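Putative oxidoreductase (Staphylococcus aureus subsp. aureus, PDB 3IV4) is probably a thiol-disulfide oxidoreductase of the monothiol bacilliredoxin (BrxC) family, built on a thioredoxin fold. Local coordinates at residues V27-K31 against Y43-F49; E81-A85 against R97-I102. All coordinates share one frame; numbering follows the deposited sequence. Where two conformers were deposited one is given.

Contact 1 (V27-K31 against Y43-F49); sequences VFVLK and YDQFNKF
The carbonyl oxygen of Tyr43, the residue against which Leu30 packs, accepts the helical bond from Asn47 N, 2.9 Å long. A second approach to this oxygen, from the amide ND2 of Asn47, is weak and doubtful, since that side chain has two conformers. No hydrogen bond spans the contact itself, which is made of hydrocarbon and aromatic rings. Phe46 fills the middle: its CG lies anti to the backbone N (chi1 -166°), which sends the ring from the helix down to the strand. Leu30 CB sits over the centre of one face of this ring in a CH-pi contact, 3.8 Å from the Phe46 centroid. The far rim of the ring meets the strand itself, with Phe28 CB 3.6 Å from Phe46 CE1 and the Val29 amide near the ring plane at the edge. Farther along the helix Phe49 presents its edge to the face of Phe28, a T-shaped pair with planes at 78°. Its closest atoms are Phe28 CE2 and Phe49 CE2, 3.5 Å apart, and the edge lands off-centre, toward the rim of the Phe28 ring. At the other end Leu30 CD2 reaches the helix backbone, 3.8 Å from Tyr43 CA, and also touches CD1 of the tyrosine ring. Phe28 stacks with Tyr87 of the next strand and, like Phe49, touches Leu107 of helix 104-110, whereas Tyr43 turns its ring to Tyr59. On the outer side of the helix Lys48 and Asp44 form a salt bridge. Helix and strand segments run nearly antiparallel, their axes 10.1 Å apart, as expected for the first half of a beta-alpha-beta crossover, here strand 26-32, helix 37-53 and strand 57-61 of the thioredoxin fold.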
loop_
_atom_site.group_PDB
_atom_site.type_symbol
_atom_site.label_atom_id
_atom_site.label_comp_id
_atom_site.label_asym_id
_atom_site.label_seq_id
_atom_site.Cartn_x
_atom_site.Cartn_y
_atom_site.Cartn_z
ATOM N N VAL A 27 0.575 -9.461 0.110
ATOM C CA VAL A 27 -0.259 -8.247 0.178
ATOM C C VAL A 27 0.572 -6.965 0.134
ATOM O O VAL A 27 1.459 -6.776 0.971
ATOM C CB VAL A 27 -1.074 -8.228 1.496
ATOM C CG1 VAL A 27 -1.789 -6.892 1.691
ATOM C CG2 VAL A 27 -2.072 -9.354 1.522
ATOM N N PHE A 28 0.284 -6.077 -0.824
ATOM C CA PHE A 28 0.861 -4.744 -0.810
ATOM C C PHE A 28 -0.182 -3.779 -0.282
ATOM O O PHE A 28 -1.362 -3.891 -0.631
ATOM C CB PHE A 28 1.262 -4.309 -2.230
ATOM C CG PHE A 28 2.526 -4.946 -2.739
ATOM C CD1 PHE A 28 3.768 -4.366 -2.476
ATOM C CD2 PHE A 28 2.477 -6.110 -3.510
ATOM C CE1 PHE A 28 4.961 -4.937 -2.968
ATOM C CE2 PHE A 28 3.664 -6.696 -3.998
ATOM C CZ PHE A 28 4.897 -6.097 -3.735
ATOM N N VAL A 29 0.260 -2.833 0.541
ATOM C CA VAL A 29 -0.608 -1.808 1.139
ATOM C C VAL A 29 0.064 -0.444 0.962
ATOM O O VAL A 29 1.241 -0.289 1.298
ATOM C CB VAL A 29 -0.831 -2.063 2.653
ATOM C CG1 VAL A 29 -1.707 -0.964 3.264
ATOM C CG2 VAL A 29 -1.468 -3.443 2.875
ATOM N N LEU A 30 -0.691 0.538 0.476
ATOM C CA LEU A 30 -0.180 1.878 0.254
ATOM C C LEU A 30 -0.882 2.894 1.146
ATOM O O LEU A 30 -2.103 2.994 1.105
ATOM C CB LEU A 30 -0.419 2.267 -1.207
ATOM C CG LEU A 30 -0.054 3.688 -1.611
ATOM C CD1 LEU A 30 1.456 3.900 -1.593
ATOM C CD2 LEU A 30 -0.667 4.057 -2.961
ATOM N N LYS A 31 -0.106 3.658 1.906
ATOM C CA LYS A 31 -0.596 4.871 2.544
ATOM C C LYS A 31 -0.580 5.991 1.510
ATOM O O LYS A 31 0.479 6.309 0.948
ATOM C CB LYS A 31 0.292 5.276 3.725
ATOM C CG LYS A 31 0.278 4.329 4.894
ATOM C CD LYS A 31 0.992 4.997 6.074
ATOM C CE LYS A 31 0.948 4.133 7.333
ATOM N NZ LYS A 31 1.502 4.915 8.496
ATOM N N TYR A 43 0.712 6.355 -6.161
ATOM C CA TYR A 43 -0.521 5.619 -6.373
ATOM C C TYR A 43 -0.585 5.121 -7.825
ATOM O O TYR A 43 -0.969 3.979 -8.089
ATOM C CB TYR A 43 -1.722 6.519 -6.052
ATOM C CG TYR A 43 -3.080 5.844 -6.079
ATOM C CD1 TYR A 43 -3.647 5.351 -4.919
ATOM C CD2 TYR A 43 -3.811 5.748 -7.260
ATOM C CE1 TYR A 43 -4.896 4.751 -4.924
ATOM C CE2 TYR A 43 -5.082 5.144 -7.270
ATOM C CZ TYR A 43 -5.600 4.650 -6.092
ATOM O OH TYR A 43 -6.842 4.053 -6.078
ATOM N N ASP A 44 -0.200 5.988 -8.763
ATOM C CA ASP A 44 -0.127 5.589 -10.170
ATOM C C ASP A 44 0.847 4.410 -10.392
ATOM O O ASP A 44 0.500 3.439 -11.077
ATOM C CB ASP A 44 0.280 6.799 -11.009
ATOM C CG ASP A 44 0.202 6.537 -12.502
ATOM O OD1 ASP A 44 1.246 6.689 -13.141
ATOM O OD2 ASP A 44 -0.876 6.182 -12.998
ATOM N N GLN A 45 2.046 4.483 -9.799
ATOM C CA GLN A 45 3.015 3.370 -9.861
ATOM C C GLN A 45 2.428 2.096 -9.266
ATOM O O GLN A 45 2.576 1.011 -9.823
ATOM C CB GLN A 45 4.324 3.729 -9.150
ATOM C CG GLN A 45 5.073 4.862 -9.861
ATOM C CD GLN A 45 5.598 4.444 -11.216
ATOM O OE1 GLN A 45 6.454 3.557 -11.327
ATOM N NE2 GLN A 45 5.064 5.056 -12.259
ATOM N N PHE A 46 1.740 2.251 -8.140
ATOM C CA PHE A 46 1.124 1.149 -7.414
ATOM C C PHE A 46 0.099 0.465 -8.314
ATOM O O PHE A 46 0.146 -0.764 -8.475
ATOM C CB PHE A 46 0.502 1.715 -6.126
ATOM C CG PHE A 46 0.109 0.695 -5.085
ATOM C CD1 PHE A 46 1.071 -0.014 -4.375
ATOM C CD2 PHE A 46 -1.234 0.525 -4.743
ATOM C CE1 PHE A 46 0.683 -0.936 -3.363
ATOM C CE2 PHE A 46 -1.625 -0.363 -3.746
ATOM C CZ PHE A 46 -0.664 -1.103 -3.060
ATOM N N ASN A 47 -0.792 1.246 -8.924
ATOM C CA ASN A 47 -1.784 0.701 -9.852
ATOM C C ASN A 47 -1.174 0.050 -11.080
ATOM O O ASN A 47 -1.675 -0.966 -11.537
ATOM C CB ASN A 47 -2.753 1.782 -10.334
ATOM C CG ASN A 47 -3.921 1.975 -9.412
ATOM O OD1 ASN A 47 -4.746 1.084 -9.236
ATOM N ND2 ASN A 47 -4.009 3.158 -8.822
ATOM N N LYS A 48 -0.125 0.656 -11.641
ATOM C CA LYS A 48 0.555 0.085 -12.818
ATOM C C LYS A 48 1.181 -1.255 -12.481
ATOM O O LYS A 48 1.054 -2.228 -13.224
ATOM C CB LYS A 48 1.621 1.053 -13.337
ATOM C CG LYS A 48 1.063 2.136 -14.243
ATOM C CD LYS A 48 2.055 3.266 -14.312
ATOM C CE LYS A 48 1.693 4.251 -15.386
ATOM N NZ LYS A 48 2.807 5.249 -15.418
ATOM N N PHE A 49 1.822 -1.329 -11.327
ATOM C CA PHE A 49 2.430 -2.574 -10.897
ATOM C C PHE A 49 1.375 -3.670 -10.673
ATOM O O PHE A 49 1.497 -4.797 -11.193
ATOM C CB PHE A 49 3.213 -2.299 -9.610
ATOM C CG PHE A 49 3.652 -3.544 -8.897
ATOM C CD1 PHE A 49 4.717 -4.299 -9.387
ATOM C CD2 PHE A 49 2.996 -3.961 -7.736
ATOM C CE1 PHE A 49 5.124 -5.451 -8.732
ATOM C CE2 PHE A 49 3.396 -5.105 -7.076
ATOM C CZ PHE A 49 4.465 -5.845 -7.573
#

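Contact 2 (E81-A85 against R97-I102); sequences ESPQA and RDHGDI
Residues 83-85 pair antiparallel with 97-99, with Ala85 and Arg97 as a hydrogen-bonded pair, Gln84 and Asp98 as the neighbouring non-hydrogen-bonded pair, and the His99 amide carrying the pairing past the strands to Pro83 O, before the chain turns away through the 3-10 turn at 100-101. Ala85 N gives the straightest of these bonds, 2.8 Å to Arg97 O. On one face of the sheet Gln84 extends beside Asp98, and a water joins their ends: it accepts from Gln84 NE2 and donates to Asp98 OD2 at 2.8 Å. Gln84 NE2 also holds Lys79 O. Asp98 has its carboxyl group between the backbone N and the carbonyl carbon (chi1 57°), from where its other oxygen receives His99 ND1. That bond is 2.8 Å from ND1 to Asp98 OD1, lies in the imidazole plane and is almost perfectly straight (178°), a geometry that restrains the rotation of the ring. Glu81 OE1 comes to the edge of the same ring, 3.3 Å from His99 CE1, and the carbonyl carbon of Ser82 lies over one of its faces. Pro83 follows a cis peptide bond and matches the cis-proline characteristic of the thioredoxin fold, which in relatives lies beside the redox centre; here its ring touches Ile38, Ser39 and Ala42 near the start of helix 37-53. On the opposite face of the sheet from Gln84 and Asp98, Ile102 folds back under the strand. Its CD1 lies 3.8 Å from Pro83 CB, and its CG1 is 3.9 Å from Ala85 CB. Leu30 and Ala42 also pack against Ile102.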
loop_
_atom_site.group_PDB
_atom_site.type_symbol
_atom_site.label_atom_id
_atom_site.label_comp_id
_atom_site.label_asym_id
_atom_site.label_seq_id
_atom_site.Cartn_x
_atom_site.Cartn_y
_atom_site.Cartn_z
ATOM N N GLU A 81 5.032 7.830 6.971
ATOM C CA GLU A 81 5.290 8.748 5.855
ATOM C C GLU A 81 4.098 8.637 4.939
ATOM O O GLU A 81 3.337 7.667 5.007
ATOM C CB GLU A 81 6.534 8.364 5.042
ATOM C CG GLU A 81 7.822 8.252 5.838
ATOM C CD GLU A 81 8.455 9.587 6.174
ATOM O OE1 GLU A 81 7.981 10.653 5.711
ATOM O OE2 GLU A 81 9.456 9.551 6.915
ATOM N N SER A 82 3.961 9.613 4.048
ATOM C CA SER A 82 3.009 9.481 2.960
ATOM C C SER A 82 3.583 10.128 1.701
ATOM O O SER A 82 4.091 11.253 1.752
ATOM C CB SER A 82 1.655 10.062 3.336
ATOM O OG SER A 82 0.699 9.677 2.373
ATOM N N PRO A 83 3.544 9.414 0.568
ATOM C CA PRO A 83 3.048 8.058 0.390
ATOM C C PRO A 83 4.041 7.048 0.970
ATOM O O PRO A 83 5.235 7.313 1.019
ATOM C CB PRO A 83 2.981 7.919 -1.129
ATOM C CG PRO A 83 4.082 8.777 -1.626
ATOM C CD PRO A 83 4.111 9.956 -0.683
ATOM N N GLN A 84 3.547 5.875 1.346
ATOM C CA GLN A 84 4.396 4.852 1.948
ATOM C C GLN A 84 3.818 3.506 1.596
ATOM O O GLN A 84 2.633 3.268 1.809
ATOM C CB GLN A 84 4.438 5.051 3.458
ATOM C CG GLN A 84 5.418 4.150 4.177
ATOM C CD GLN A 84 5.517 4.542 5.657
ATOM O OE1 GLN A 84 4.494 4.700 6.337
ATOM N NE2 GLN A 84 6.744 4.740 6.144
ATOM N N ALA A 85 4.642 2.608 1.071
ATOM C CA ALA A 85 4.125 1.319 0.635
ATOM C C ALA A 85 4.778 0.209 1.427
ATOM O O ALA A 85 5.951 0.319 1.803
ATOM C CB ALA A 85 4.371 1.124 -0.868
ATOM N N ARG A 97 8.809 1.189 1.286
ATOM C CA ARG A 97 9.447 2.336 0.654
ATOM C C ARG A 97 8.524 3.517 0.788
ATOM O O ARG A 97 7.311 3.353 0.994
ATOM C CB ARG A 97 9.732 2.099 -0.840
ATOM C CG ARG A 97 10.893 1.171 -1.167
ATOM C CD ARG A 97 12.239 1.628 -0.605
ATOM N NE ARG A 97 13.336 0.808 -1.119
ATOM C CZ ARG A 97 13.689 -0.384 -0.627
ATOM N NH1 ARG A 97 13.050 -0.897 0.423
ATOM N NH2 ARG A 97 14.694 -1.061 -1.182
ATOM N N ASP A 98 9.072 4.716 0.640
ATOM C CA ASP A 98 8.221 5.892 0.708
ATOM C C ASP A 98 8.590 6.891 -0.370
ATOM O O ASP A 98 9.636 6.762 -1.017
ATOM C CB ASP A 98 8.268 6.538 2.101
ATOM C CG ASP A 98 9.667 6.914 2.510
ATOM O OD1 ASP A 98 10.186 7.937 2.007
ATOM O OD2 ASP A 98 10.258 6.198 3.358
ATOM N N HIS A 99 7.695 7.861 -0.571
ATOM C CA HIS A 99 7.885 8.923 -1.572
ATOM C C HIS A 99 8.260 8.374 -2.936
ATOM O O HIS A 99 7.679 7.373 -3.368
ATOM C CB HIS A 99 8.840 10.010 -1.048
ATOM C CG HIS A 99 8.357 10.656 0.211
ATOM N ND1 HIS A 99 8.644 10.152 1.459
ATOM C CD2 HIS A 99 7.595 11.760 0.418
ATOM C CE1 HIS A 99 8.056 10.898 2.379
ATOM N NE2 HIS A 99 7.426 11.889 1.773
ATOM N N GLY A 100 9.217 9.000 -3.618
ATOM C CA GLY A 100 9.595 8.557 -4.955
ATOM C C GLY A 100 10.215 7.182 -5.095
ATOM O O GLY A 100 10.355 6.678 -6.208
ATOM N N ASP A 101 10.583 6.568 -3.970
ATOM C CA ASP A 101 11.082 5.192 -3.997
ATOM C C ASP A 101 9.986 4.160 -4.221
ATOM O O ASP A 101 10.284 2.971 -4.372
ATOM C CB ASP A 101 11.785 4.834 -2.695
ATOM C CG ASP A 101 13.239 5.258 -2.654
ATOM O OD1 ASP A 101 13.857 5.585 -3.703
ATOM O OD2 ASP A 101 13.775 5.232 -1.531
ATOM N N ILE A 102 8.723 4.596 -4.231
ATOM C CA ILE A 102 7.613 3.711 -4.597
ATOM C C ILE A 102 7.442 3.803 -6.106
ATOM O O ILE A 102 6.923 4.802 -6.635
ATOM C CB ILE A 102 6.281 4.112 -3.914
ATOM C CG1 ILE A 102 6.409 4.119 -2.381
ATOM C CG2 ILE A 102 5.133 3.125 -4.318
ATOM C CD1 ILE A 102 5.308 4.922 -1.677
HETATM O O HOH W 1 8.977 3.951 4.361
#

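Contact 1 lies near the centre of the chain and joins the central strand 26-32 to a helix through aromatic rings and aliphatic carbons. Contact 2 is partly buried at the sheet's edge and pairs the strands of a hairpin, relying on backbone bonds, a water bridge and a histidine-carboxylate bond, with its apolar side-chain packing, of Ile102 on Pro83 and Ala85, on the face turned to helix 37-53. The two meet where strands 26-32 and 84-89 run side by side: Lys31 N lies 2.8 Å from Gln84 O, probably as a hydrogen bond, and Leu30 CD1 packs on the same oxygen. Helix 37-53 serves both, since Ala42, one residue before segment 43-49, touches Pro83 and Ile102.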